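Local coordinates for 14-3-3 protein (Cryptosporidium parvum, PDB 3EFZ) that probably binds phosphoserine-containing partner proteins through an all-helical 14-3-3 fold, found here as an assembly of two chains, at residues G69-R72 with N73-T76; F102-V105 with I106-I109; I109-D112 with F113-I117; D123-R126 with I127-N131; K160-E163 with K164-C167. All blocks are in the same frame, centred on the assembly; numbering follows the deposited sequence. Where two conformers were deposited one is given.

Overall arrangement
Four contacts lie inside helices, between residues about one turn apart; interaction 5 lies where the chain enters helix 161-185. Interactions 2, 3 and 4 follow one another along helix 100-131, and Ile109 belongs to both 2 and 3. Interactions 1 and 4 are buried. Interaction 1 is rich in polar bonds and touches interaction 4 through Leu71 and Val124. It also meets interaction 3, where Val75 packs on Ile117. Interaction 2 is partly buried, with one apolar and one polar flank. Interactions 3 and 5 are surface contacts, the first mixing an aromatic contact with charges, the second a helix start among exposed polar groups. Interactions 1 to 4 all reach the second subunit; interaction 5 does not.

Interaction 1. Residues G69-R72 with N73-T76; sequences GSLR and NRVT
Arg72 and Asn73 meet with their flat groups almost upright to each other, the guanidinium and amide planes 79° apart. Arg72 NH2 gives a hydrogen bond to Asn73 OD1 at 2.7 Å. The acceptor sits at the edge of the guanidinium, 16° out of its plane. Arg72 NE makes a second, weak bond to the same oxygen. The arginine chain bends at chi2 (-69°) and again at chi3, which curls its end back toward the next turn. There the hydroxyl OG1 of Thr76 lies over the centre of one guanidinium face, 3.2 Å from Arg72 CZ. The hydroxyl is not bonded to the guanidinium from there. It donates instead to Arg72 O at 2.8 Å, a common use of a threonine inside a helix. Thr76 N also reaches Arg72 O, at 3.1 Å and from the opposite face of the carbonyl plane, which leaves this oxygen gripped by two donors. The residues form two turns of helix 63-81, which also carries Arg79, a predicted phosphoserine-contacting residue of the 14-3-3 fold. Arg153, predicted for the same role, has its side chain about 7 Å from that of Arg72. On another flank Leu71 and Arg74 run side by side in the same direction, with Leu71 CD2 4.1 Å from Arg74 CD. The Arg74 chain is extended from CG to NE and leads away to a salt bridge with Glu120. Asn73 ND2 is hydrogen-bonded to Asp123 of the second subunit.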
loop_
_atom_site.group_PDB
_atom_site.type_symbol
_atom_site.label_atom_id
_atom_site.label_comp_id
_atom_site.label_asym_id
_atom_site.label_seq_id
_atom_site.Cartn_x
_atom_site.Cartn_y
_atom_site.Cartn_z
ATOM N N GLY B 69 4.455 1.707 10.927
ATOM C CA GLY B 69 3.082 1.826 10.446
ATOM C C GLY B 69 2.996 1.717 8.938
ATOM O O GLY B 69 2.199 0.945 8.417
ATOM N N SER B 70 3.824 2.492 8.245
ATOM C CA SER B 70 3.898 2.438 6.800
ATOM C C SER B 70 4.167 1.008 6.295
ATOM O O SER B 70 3.594 0.578 5.301
ATOM C CB SER B 70 4.948 3.414 6.286
ATOM O OG SER B 70 5.295 3.106 4.962
ATOM N N LEU B 71 5.016 0.270 7.000
ATOM C CA LEU B 71 5.347 -1.098 6.603
ATOM C C LEU B 71 4.235 -2.109 6.904
ATOM O O LEU B 71 4.073 -3.091 6.181
ATOM C CB LEU B 71 6.630 -1.547 7.278
ATOM C CG LEU B 71 7.962 -1.299 6.577
ATOM C CD1 LEU B 71 9.038 -2.055 7.320
ATOM C CD2 LEU B 71 7.922 -1.690 5.078
ATOM N N ARG B 72 3.498 -1.873 7.985
ATOM C CA ARG B 72 2.337 -2.697 8.360
ATOM C C ARG B 72 1.317 -2.594 7.223
ATOM O O ARG B 72 0.709 -3.576 6.819
ATOM C CB ARG B 72 1.702 -2.120 9.631
ATOM C CG ARG B 72 0.857 -3.037 10.484
ATOM C CD ARG B 72 -0.499 -3.526 9.967
ATOM N NE ARG B 72 -1.207 -2.611 9.088
ATOM C CZ ARG B 72 -2.505 -2.713 8.780
ATOM N NH1 ARG B 72 -3.255 -3.666 9.325
ATOM N NH2 ARG B 72 -3.065 -1.837 7.942
ATOM N N ASN B 73 1.148 -1.368 6.735
ATOM C CA ASN B 73 0.137 -1.043 5.732
ATOM C C ASN B 73 0.570 -1.621 4.395
ATOM O O ASN B 73 -0.215 -2.284 3.719
ATOM C CB ASN B 73 -0.104 0.460 5.646
ATOM C CG ASN B 73 -0.845 1.031 6.863
ATOM O OD1 ASN B 73 -1.452 0.311 7.665
ATOM N ND2 ASN B 73 -0.814 2.349 6.982
ATOM N N ARG B 74 1.828 -1.409 4.031
ATOM C CA ARG B 74 2.400 -2.084 2.869
ATOM C C ARG B 74 2.165 -3.602 2.845
ATOM O O ARG B 74 1.782 -4.153 1.820
ATOM C CB ARG B 74 3.899 -1.790 2.775
ATOM C CG ARG B 74 4.734 -2.829 2.001
ATOM C CD ARG B 74 6.016 -2.195 1.451
ATOM N NE ARG B 74 6.989 -3.192 0.987
ATOM C CZ ARG B 74 7.143 -3.595 -0.272
ATOM N NH1 ARG B 74 8.076 -4.506 -0.545
ATOM N NH2 ARG B 74 6.392 -3.085 -1.260
ATOM N N VAL B 75 2.471 -4.256 3.958
ATOM C CA VAL B 75 2.368 -5.726 4.098
ATOM C C VAL B 75 0.911 -6.218 3.950
ATOM O O VAL B 75 0.650 -7.274 3.384
ATOM C CB VAL B 75 2.981 -6.196 5.467
ATOM C CG1 VAL B 75 2.412 -7.517 5.903
ATOM C CG2 VAL B 75 4.470 -6.303 5.375
ATOM N N THR B 76 -0.016 -5.431 4.472
ATOM C CA THR B 76 -1.456 -5.635 4.274
ATOM C C THR B 76 -1.815 -5.473 2.788
ATOM O O THR B 76 -2.579 -6.281 2.237
ATOM C CB THR B 76 -2.261 -4.662 5.152
ATOM O OG1 THR B 76 -1.818 -4.797 6.507
ATOM C CG2 THR B 76 -3.749 -4.980 5.129
#

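Interaction 2. Residues F102-V105 with I106-I109; sequences FIQV and IEDI
This contact spans two turns near the start of helix 100-131, the long helix in which the next two contacts also lie. On its polar flank, Gln104 NE2 donates to Asp108 OD1 at 3.0 Å, a side-chain bond from one residue to the fourth after it. The oxygen lies close to the amide plane of Gln104, yet the donor comes from above the carboxylate plane, 36° out of it. The glutamine chain turns at chi2 (67°), which swings its amide forward toward the next turn. Glu107 stands near the same amide, its carboxylate plane 87° from that of the amide. On the apolar flank, Phe102 CE2 meets Ile106 CG1 at 3.8 Å. One turn on, Val105 CG1 touches the end of Ile109, its CD1, also at 3.8 Å. Backbone bonds run underneath, among them Glu107 N to Ile103 O at 2.9 Å. Outside the pair, Asp108 OD1 also forms a salt bridge with Arg111, and Gln104 OE1 accepts a bond from Lys96. The apolar flank faces two helices of the second subunit: Val105 and Ile109 pack on Ser84 and Ile85 of its helix 83-87, and Phe102 on Leu92 of its helix 89-94.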
loop_
_atom_site.group_PDB
_atom_site.type_symbol
_atom_site.label_atom_id
_atom_site.label_comp_id
_atom_site.label_asym_id
_atom_site.label_seq_id
_atom_site.Cartn_x
_atom_site.Cartn_y
_atom_site.Cartn_z
ATOM N N PHE B 102 2.614 -17.932 -18.455
ATOM C CA PHE B 102 1.780 -16.987 -17.722
ATOM C C PHE B 102 1.658 -17.358 -16.221
ATOM O O PHE B 102 1.744 -16.497 -15.333
ATOM C CB PHE B 102 0.393 -16.888 -18.352
ATOM C CG PHE B 102 -0.526 -15.944 -17.608
ATOM C CD1 PHE B 102 -0.552 -14.586 -17.920
ATOM C CD2 PHE B 102 -1.325 -16.409 -16.567
ATOM C CE1 PHE B 102 -1.385 -13.694 -17.196
ATOM C CE2 PHE B 102 -2.145 -15.539 -15.844
ATOM C CZ PHE B 102 -2.185 -14.176 -16.187
ATOM N N ILE B 103 1.424 -18.638 -15.958
ATOM C CA ILE B 103 1.197 -19.132 -14.601
ATOM C C ILE B 103 2.492 -19.089 -13.766
ATOM O O ILE B 103 2.452 -18.835 -12.559
ATOM C CB ILE B 103 0.554 -20.527 -14.608
ATOM C CG1 ILE B 103 -0.823 -20.481 -15.288
ATOM C CG2 ILE B 103 0.429 -21.086 -13.166
ATOM C CD1 ILE B 103 -1.884 -19.710 -14.502
ATOM N N GLN B 104 3.624 -19.265 -14.446
ATOM C CA GLN B 104 4.958 -19.116 -13.849
ATOM C C GLN B 104 5.238 -17.687 -13.401
ATOM O O GLN B 104 5.855 -17.478 -12.371
ATOM C CB GLN B 104 6.055 -19.571 -14.819
ATOM C CG GLN B 104 7.431 -19.687 -14.170
ATOM C CD GLN B 104 7.487 -20.803 -13.141
ATOM O OE1 GLN B 104 7.346 -21.983 -13.482
ATOM N NE2 GLN B 104 7.652 -20.435 -11.869
ATOM N N VAL B 105 4.787 -16.705 -14.176
ATOM C CA VAL B 105 4.964 -15.299 -13.802
ATOM C C VAL B 105 4.167 -15.037 -12.537
ATOM O O VAL B 105 4.656 -14.389 -11.621
ATOM C CB VAL B 105 4.573 -14.348 -14.964
ATOM C CG1 VAL B 105 4.530 -12.890 -14.494
ATOM C CG2 VAL B 105 5.536 -14.528 -16.124
ATOM N N ILE B 106 2.952 -15.586 -12.489
ATOM C CA ILE B 106 2.059 -15.495 -11.337
ATOM C C ILE B 106 2.679 -16.142 -10.088
ATOM O O ILE B 106 2.670 -15.539 -9.009
ATOM C CB ILE B 106 0.652 -16.074 -11.662
ATOM C CG1 ILE B 106 -0.062 -15.184 -12.691
ATOM C CG2 ILE B 106 -0.208 -16.215 -10.401
ATOM C CD1 ILE B 106 -0.514 -13.800 -12.122
ATOM N N GLU B 107 3.237 -17.335 -10.258
ATOM C CA GLU B 107 3.946 -18.063 -9.201
ATOM C C GLU B 107 5.155 -17.296 -8.672
ATOM O O GLU B 107 5.382 -17.254 -7.455
ATOM C CB GLU B 107 4.384 -19.439 -9.710
ATOM C CG GLU B 107 3.218 -20.411 -9.824
ATOM C CD GLU B 107 3.607 -21.780 -10.330
ATOM O OE1 GLU B 107 4.821 -22.054 -10.466
ATOM O OE2 GLU B 107 2.686 -22.599 -10.572
ATOM N N ASP B 108 5.920 -16.696 -9.589
ATOM C CA ASP B 108 7.123 -15.926 -9.226
ATOM C C ASP B 108 6.790 -14.675 -8.394
ATOM O O ASP B 108 7.481 -14.371 -7.416
ATOM C CB ASP B 108 7.906 -15.520 -10.477
ATOM C CG ASP B 108 8.609 -16.679 -11.138
ATOM O OD1 ASP B 108 8.480 -17.842 -10.680
ATOM O OD2 ASP B 108 9.299 -16.412 -12.142
ATOM N N ILE B 109 5.742 -13.962 -8.809
ATOM C CA ILE B 109 5.223 -12.791 -8.073
ATOM C C ILE B 109 4.730 -13.165 -6.677
ATOM O O ILE B 109 4.980 -12.437 -5.704
ATOM C CB ILE B 109 4.099 -12.059 -8.879
ATOM C CG1 ILE B 109 4.696 -11.385 -10.114
ATOM C CG2 ILE B 109 3.314 -11.066 -7.995
ATOM C CD1 ILE B 109 3.714 -11.081 -11.206
#

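Interaction 3. Residues I109-D112 with F113-I117; sequences IKRD and FEESI
The apolar part of the contact is a CH-pi interaction between Ile109 and Phe113. Ile109 CG2 sits over one face of the ring, 3.9 Å from its centroid and 17° off the ring normal. It is offset toward the rim, nearest CD1 and CE1. The two side chains lie alongside each other and point the same way. The ring also brings its CD1 close to Ile109 O. Backbone hydrogen bonds join the same turns, from Phe113 N to Ile109 O at 2.8 Å and from Glu114 N to Lys110 O at 2.9 Å. A water donates to Asp112 O, which also accepts from Ser116 N, and it has a weak link to Ser116 OG. These turns belong to the middle of helix 100-131, at the contact between the two subunits. Phe113 meets Phe113 of the second subunit there, the ring planes about 45° apart. Among the charged groups, Lys110 and Glu114 lie side by side, pointing the same way. Their closest side-chain contact is Lys110 CE to Glu114 OE1, 3.9 Å. The lysine chain is extended throughout, and its NZ stays 4.7 Å from Glu114 OE1, too far for a salt bridge. Two acidic groups also come together, with Asp112 OD1 3.8 Å from Glu115 OE2 and their planes 27° apart. Such closeness would probably be unfavourable if both are ionised, though both residues are exposed to solvent.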
loop_
_atom_site.group_PDB
_atom_site.type_symbol
_atom_site.label_atom_id
_atom_site.label_comp_id
_atom_site.label_asym_id
_atom_site.label_seq_id
_atom_site.Cartn_x
_atom_site.Cartn_y
_atom_site.Cartn_z
ATOM N N ILE B 109 5.742 -13.962 -8.809
ATOM C CA ILE B 109 5.223 -12.791 -8.073
ATOM C C ILE B 109 4.730 -13.165 -6.677
ATOM O O ILE B 109 4.980 -12.437 -5.704
ATOM C CB ILE B 109 4.099 -12.059 -8.879
ATOM C CG1 ILE B 109 4.696 -11.385 -10.114
ATOM C CG2 ILE B 109 3.314 -11.066 -7.995
ATOM C CD1 ILE B 109 3.714 -11.081 -11.206
ATOM N N LYS B 110 4.031 -14.299 -6.580
ATOM C CA LYS B 110 3.509 -14.805 -5.308
ATOM C C LYS B 110 4.630 -15.108 -4.303
ATOM O O LYS B 110 4.544 -14.728 -3.140
ATOM C CB LYS B 110 2.661 -16.072 -5.537
ATOM C CG LYS B 110 1.971 -16.576 -4.260
ATOM C CD LYS B 110 1.498 -18.025 -4.341
ATOM C CE LYS B 110 0.618 -18.328 -3.140
ATOM N NZ LYS B 110 0.027 -19.684 -3.172
ATOM N N ARG B 111 5.661 -15.814 -4.772
ATOM C CA ARG B 111 6.863 -16.167 -4.010
ATOM C C ARG B 111 7.592 -14.921 -3.508
ATOM O O ARG B 111 7.919 -14.813 -2.322
ATOM C CB ARG B 111 7.783 -16.980 -4.923
ATOM C CG ARG B 111 8.859 -17.785 -4.259
ATOM C CD ARG B 111 9.540 -18.646 -5.312
ATOM N NE ARG B 111 8.740 -19.834 -5.648
ATOM C CZ ARG B 111 8.099 -20.055 -6.801
ATOM N NH1 ARG B 111 8.157 -19.183 -7.810
ATOM N NH2 ARG B 111 7.400 -21.181 -6.939
ATOM N N ASP B 112 7.836 -13.983 -4.421
ATOM C CA ASP B 112 8.446 -12.702 -4.101
ATOM C C ASP B 112 7.618 -11.882 -3.107
ATOM O O ASP B 112 8.160 -11.288 -2.199
ATOM C CB ASP B 112 8.601 -11.868 -5.376
ATOM C CG ASP B 112 9.673 -12.398 -6.301
ATOM O OD1 ASP B 112 10.407 -13.347 -5.925
ATOM O OD2 ASP B 112 9.782 -11.839 -7.415
ATOM N N PHE B 113 6.311 -11.844 -3.308
ATOM C CA PHE B 113 5.423 -11.006 -2.499
ATOM C C PHE B 113 5.320 -11.591 -1.100
ATOM O O PHE B 113 5.296 -10.868 -0.113
ATOM C CB PHE B 113 4.051 -10.886 -3.176
ATOM C CG PHE B 113 3.929 -9.727 -4.147
ATOM C CD1 PHE B 113 4.952 -9.422 -5.055
ATOM C CD2 PHE B 113 2.772 -8.945 -4.157
ATOM C CE1 PHE B 113 4.834 -8.342 -5.929
ATOM C CE2 PHE B 113 2.620 -7.868 -5.039
ATOM C CZ PHE B 113 3.652 -7.566 -5.940
ATOM N N GLU B 114 5.276 -12.916 -1.022
ATOM C CA GLU B 114 5.272 -13.622 0.246
ATOM C C GLU B 114 6.610 -13.519 0.993
ATOM O O GLU B 114 6.594 -13.378 2.208
ATOM C CB GLU B 114 4.782 -15.089 0.095
ATOM C CG GLU B 114 3.330 -15.172 -0.417
ATOM C CD GLU B 114 2.614 -16.473 -0.122
ATOM O OE1 GLU B 114 3.180 -17.560 -0.339
ATOM O OE2 GLU B 114 1.446 -16.405 0.324
ATOM N N GLU B 115 7.752 -13.586 0.282
ATOM C CA GLU B 115 9.078 -13.326 0.877
ATOM C C GLU B 115 9.032 -11.944 1.558
ATOM O O GLU B 115 9.408 -11.812 2.703
ATOM C CB GLU B 115 10.227 -13.424 -0.165
ATOM C CG GLU B 115 10.726 -14.883 -0.458
ATOM C CD GLU B 115 11.611 -15.081 -1.735
ATOM O OE1 GLU B 115 12.088 -16.236 -1.950
ATOM O OE2 GLU B 115 11.837 -14.117 -2.523
ATOM N N SER B 116 8.511 -10.942 0.851
ATOM C CA SER B 116 8.336 -9.576 1.355
ATOM C C SER B 116 7.446 -9.454 2.598
ATOM O O SER B 116 7.824 -8.784 3.555
ATOM C CB SER B 116 7.814 -8.665 0.233
ATOM O OG SER B 116 8.884 -8.327 -0.627
ATOM N N ILE B 117 6.277 -10.095 2.597
ATOM C CA ILE B 117 5.444 -10.109 3.795
ATOM C C ILE B 117 6.242 -10.711 4.960
ATOM O O ILE B 117 6.233 -10.139 6.037
ATOM C CB ILE B 117 4.153 -10.922 3.610
ATOM C CG1 ILE B 117 3.233 -10.267 2.580
ATOM C CG2 ILE B 117 3.444 -11.181 4.987
ATOM C CD1 ILE B 117 2.178 -11.270 2.023
HETATM O O HOH W 1 10.913 -10.455 -2.380
#

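Interaction 4. Residues D123-R126 with I127-N131; sequences DVIR and IIDDN
Val124 O receives the N-H of Ile128 at 2.8 Å. The two side chains also meet through their ends, Val124 CG1 lying 3.9 Å from Ile128 CD1. CG1 of Val124 stands opposite the backbone N (chi1 175°), while the Ile128 chain reaches back toward it through CG1. On the next flank Ile125 and Asp129 lie alongside each other, pointing the same way, with Ile125 CG2 3.7 Å from Asp129 OD2. Asp129 N bonds to Ile125 O beneath them. The acid's main polar partner lies elsewhere: its OD1 forms a salt bridge with Lys148. The contact is part of the last turns of helix 100-131, which pack inward against two helices of the 14-3-3 bundle. Val124 rests on Leu71 of helix 63-81 and Leu151 of helix 138-158, and Ile128 touches Cys144 and Leu147 of the latter. Exposed Arg126 reaches back to buried Asp123 in a salt bridge, NH2 to OD1 at 3.1 Å. The oxygen lies in plane at the guanidinium edge, but the N-H angle is only 125° and the hydrogen bond is weak. Near the end of the helix, Asn131 ND2 turns back to Ile127 O at 2.9 Å. That bond is straight, 168°, and the acceptor lies in the amide plane.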
loop_
_atom_site.group_PDB
_atom_site.type_symbol
_atom_site.label_atom_id
_atom_site.label_comp_id
_atom_site.label_asym_id
_atom_site.label_seq_id
_atom_site.Cartn_x
_atom_site.Cartn_y
_atom_site.Cartn_z
ATOM N N ASP B 123 10.482 -7.039 10.350
ATOM C CA ASP B 123 10.953 -5.663 10.514
ATOM C C ASP B 123 10.018 -4.856 11.433
ATOM O O ASP B 123 10.470 -4.256 12.407
ATOM C CB ASP B 123 11.057 -4.936 9.163
ATOM C CG ASP B 123 12.289 -5.335 8.331
ATOM O OD1 ASP B 123 13.277 -5.884 8.892
ATOM O OD2 ASP B 123 12.264 -5.060 7.092
ATOM N N VAL B 124 8.722 -4.847 11.124
ATOM C CA VAL B 124 7.724 -4.126 11.930
ATOM C C VAL B 124 7.734 -4.592 13.405
ATOM O O VAL B 124 7.777 -3.770 14.310
ATOM C CB VAL B 124 6.302 -4.295 11.368
ATOM C CG1 VAL B 124 5.271 -3.644 12.289
ATOM C CG2 VAL B 124 6.190 -3.735 9.954
ATOM N N ILE B 125 7.666 -5.903 13.614
ATOM C CA ILE B 125 7.720 -6.534 14.943
ATOM C C ILE B 125 8.917 -6.091 15.781
ATOM O O ILE B 125 8.754 -5.710 16.939
ATOM C CB ILE B 125 7.637 -8.087 14.844
ATOM C CG1 ILE B 125 6.199 -8.486 14.483
ATOM C CG2 ILE B 125 8.053 -8.759 16.185
ATOM C CD1 ILE B 125 6.036 -9.865 13.876
ATOM N N ARG B 126 10.111 -6.125 15.189
ATOM C CA ARG B 126 11.305 -5.615 15.852
ATOM C C ARG B 126 11.170 -4.142 16.251
ATOM O O ARG B 126 11.563 -3.774 17.346
ATOM C CB ARG B 126 12.554 -5.846 14.996
ATOM C CG ARG B 126 12.821 -7.337 14.641
ATOM C CD ARG B 126 14.281 -7.547 14.182
ATOM N NE ARG B 126 14.493 -8.748 13.362
ATOM C CZ ARG B 126 14.371 -8.790 12.026
ATOM N NH1 ARG B 126 14.591 -9.927 11.366
ATOM N NH2 ARG B 126 14.029 -7.700 11.336
ATOM N N ILE B 127 10.610 -3.311 15.368
ATOM C CA ILE B 127 10.384 -1.891 15.672
ATOM C C ILE B 127 9.379 -1.738 16.818
ATOM O O ILE B 127 9.630 -0.975 17.758
ATOM C CB ILE B 127 9.918 -1.056 14.436
ATOM C CG1 ILE B 127 11.021 -1.009 13.375
ATOM C CG2 ILE B 127 9.520 0.387 14.853
ATOM C CD1 ILE B 127 10.515 -0.597 12.027
ATOM N N ILE B 128 8.275 -2.479 16.756
ATOM C CA ILE B 128 7.281 -2.456 17.829
ATOM C C ILE B 128 7.919 -2.851 19.172
ATOM O O ILE B 128 7.784 -2.122 20.154
ATOM C CB ILE B 128 6.053 -3.356 17.518
ATOM C CG1 ILE B 128 5.172 -2.724 16.452
ATOM C CG2 ILE B 128 5.216 -3.657 18.796
ATOM C CD1 ILE B 128 4.055 -3.652 16.037
ATOM N N ASP B 129 8.647 -3.971 19.196
ATOM C CA ASP B 129 9.269 -4.462 20.428
ATOM C C ASP B 129 10.282 -3.505 21.079
ATOM O O ASP B 129 10.313 -3.386 22.318
ATOM C CB ASP B 129 9.841 -5.858 20.216
ATOM C CG ASP B 129 8.762 -6.907 20.216
ATOM O OD1 ASP B 129 7.694 -6.640 20.811
ATOM O OD2 ASP B 129 8.968 -7.988 19.639
ATOM N N ASP B 130 11.066 -2.809 20.247
ATOM C CA ASP B 130 12.059 -1.843 20.738
ATOM C C ASP B 130 11.429 -0.566 21.300
ATOM O O ASP B 130 12.073 0.167 22.051
ATOM C CB ASP B 130 13.067 -1.478 19.634
ATOM C CG ASP B 130 14.001 -2.628 19.278
ATOM O OD1 ASP B 130 14.276 -3.487 20.146
ATOM O OD2 ASP B 130 14.471 -2.669 18.119
ATOM N N ASN B 131 10.174 -0.307 20.937
ATOM C CA ASN B 131 9.481 0.934 21.293
ATOM C C ASN B 131 8.217 0.759 22.119
ATOM O O ASN B 131 7.600 1.750 22.541
ATOM C CB ASN B 131 9.140 1.719 20.020
ATOM C CG ASN B 131 10.371 2.284 19.340
ATOM O OD1 ASN B 131 10.890 3.322 19.757
ATOM N ND2 ASN B 131 10.845 1.612 18.285
#

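Interaction 5. Residues K160-E163 with K164-C167; sequences KDEE and KNQC
Segments 160-163 and 164-167 join without a gap as the chain leaves a loop and enters helix 161-185. Lys160 has an extended backbone, and Asp161 has a positive phi (55°). Lys164 N reaches Lys160 O at 3.2 Å, but from well above the carbonyl plane. Gln166 N then meets Glu162 O at 2.7 Å. Among the side chains, Glu163 folds back toward the chain before it. Its OE1 accepts from Lys160 N at 3.0 Å, on the anti side of the carboxylate, and so ties the loop residue Lys160 to the first turn. Glu162 bends at chi2 (49°), which brings its OE2 to 3.7 Å from Asn165 CB. The Glu162 carboxylate and Asn165 amide planes are 65° apart. Gln166 crosses Glu162 at about a right angle, its OE1 4.1 Å from Glu162 CG. These are loose contacts between exposed groups. Cys167 is buried and packs on Leu159 and on Lys155 and Ala156 of helix 138-158. A glutamate carboxylate that accepts the backbone N-H of the residue three before it, as Glu163 does here, is a familiar feature of the first turn of a helix.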
loop_
_atom_site.group_PDB
_atom_site.type_symbol
_atom_site.label_atom_id
_atom_site.label_comp_id
_atom_site.label_asym_id
_atom_site.label_seq_id
_atom_site.Cartn_x
_atom_site.Cartn_y
_atom_site.Cartn_z
ATOM N N LYS B 160 4.762 -23.175 6.255
ATOM C CA LYS B 160 4.251 -24.536 6.193
ATOM C C LYS B 160 4.581 -25.330 7.465
ATOM O O LYS B 160 5.528 -25.001 8.187
ATOM C CB LYS B 160 4.823 -25.269 4.965
ATOM C CG LYS B 160 4.540 -24.622 3.607
ATOM C CD LYS B 160 3.090 -24.844 3.177
ATOM C CE LYS B 160 2.695 -23.951 2.007
ATOM N NZ LYS B 160 1.221 -23.730 2.004
ATOM N N ASP B 161 3.802 -26.385 7.706
ATOM C CA ASP B 161 4.074 -27.384 8.745
ATOM C C ASP B 161 4.257 -26.802 10.134
ATOM O O ASP B 161 3.337 -26.193 10.688
ATOM C CB ASP B 161 5.279 -28.264 8.359
ATOM C CG ASP B 161 5.169 -28.808 6.952
ATOM O OD1 ASP B 161 4.186 -29.522 6.679
ATOM O OD2 ASP B 161 6.059 -28.516 6.121
ATOM N N GLU B 162 5.447 -26.990 10.690
ATOM C CA GLU B 162 5.715 -26.597 12.060
ATOM C C GLU B 162 5.948 -25.086 12.159
ATOM O O GLU B 162 5.406 -24.426 13.057
ATOM C CB GLU B 162 6.878 -27.416 12.633
ATOM C CG GLU B 162 6.708 -27.791 14.106
ATOM C CD GLU B 162 5.329 -28.408 14.445
ATOM O OE1 GLU B 162 4.949 -29.433 13.819
ATOM O OE2 GLU B 162 4.641 -27.861 15.347
ATOM N N GLU B 163 6.703 -24.544 11.204
ATOM C CA GLU B 163 6.994 -23.121 11.146
ATOM C C GLU B 163 5.670 -22.338 11.110
ATOM O O GLU B 163 5.529 -21.303 11.756
ATOM C CB GLU B 163 7.967 -22.798 9.976
ATOM C CG GLU B 163 7.333 -22.400 8.633
ATOM C CD GLU B 163 8.239 -22.596 7.383
ATOM O OE1 GLU B 163 7.730 -23.156 6.374
ATOM O OE2 GLU B 163 9.439 -22.193 7.393
ATOM N N LYS B 164 4.692 -22.868 10.381
ATOM C CA LYS B 164 3.320 -22.359 10.380
ATOM C C LYS B 164 2.678 -22.486 11.763
ATOM O O LYS B 164 2.165 -21.511 12.299
ATOM C CB LYS B 164 2.492 -23.112 9.339
ATOM C CG LYS B 164 1.006 -22.811 9.326
ATOM C CD LYS B 164 0.326 -23.603 8.210
ATOM C CE LYS B 164 -1.153 -23.300 8.149
ATOM N NZ LYS B 164 -1.822 -23.918 6.955
ATOM N N ASN B 165 2.716 -23.690 12.333
ATOM C CA ASN B 165 2.139 -23.935 13.648
ATOM C C ASN B 165 2.727 -23.053 14.747
ATOM O O ASN B 165 2.005 -22.615 15.639
ATOM C CB ASN B 165 2.228 -25.413 14.022
ATOM C CG ASN B 165 1.232 -26.279 13.241
ATOM O OD1 ASN B 165 0.239 -25.778 12.694
ATOM N ND2 ASN B 165 1.486 -27.582 13.205
ATOM N N GLN B 166 4.028 -22.786 14.669
ATOM C CA GLN B 166 4.681 -21.887 15.625
ATOM C C GLN B 166 4.182 -20.464 15.451
ATOM O O GLN B 166 4.004 -19.766 16.433
ATOM C CB GLN B 166 6.208 -21.905 15.493
ATOM C CG GLN B 166 6.907 -23.248 15.701
ATOM C CD GLN B 166 8.294 -23.263 15.063
ATOM O OE1 GLN B 166 8.751 -24.286 14.541
ATOM N NE2 GLN B 166 8.957 -22.104 15.070
ATOM N N CYS B 167 3.971 -20.016 14.210
ATOM C CA CYS B 167 3.408 -18.676 13.987
ATOM C C CYS B 167 1.969 -18.583 14.478
ATOM O O CYS B 167 1.561 -17.548 14.998
ATOM C CB CYS B 167 3.485 -18.225 12.510
ATOM S SG CYS B 167 5.158 -17.883 11.950
#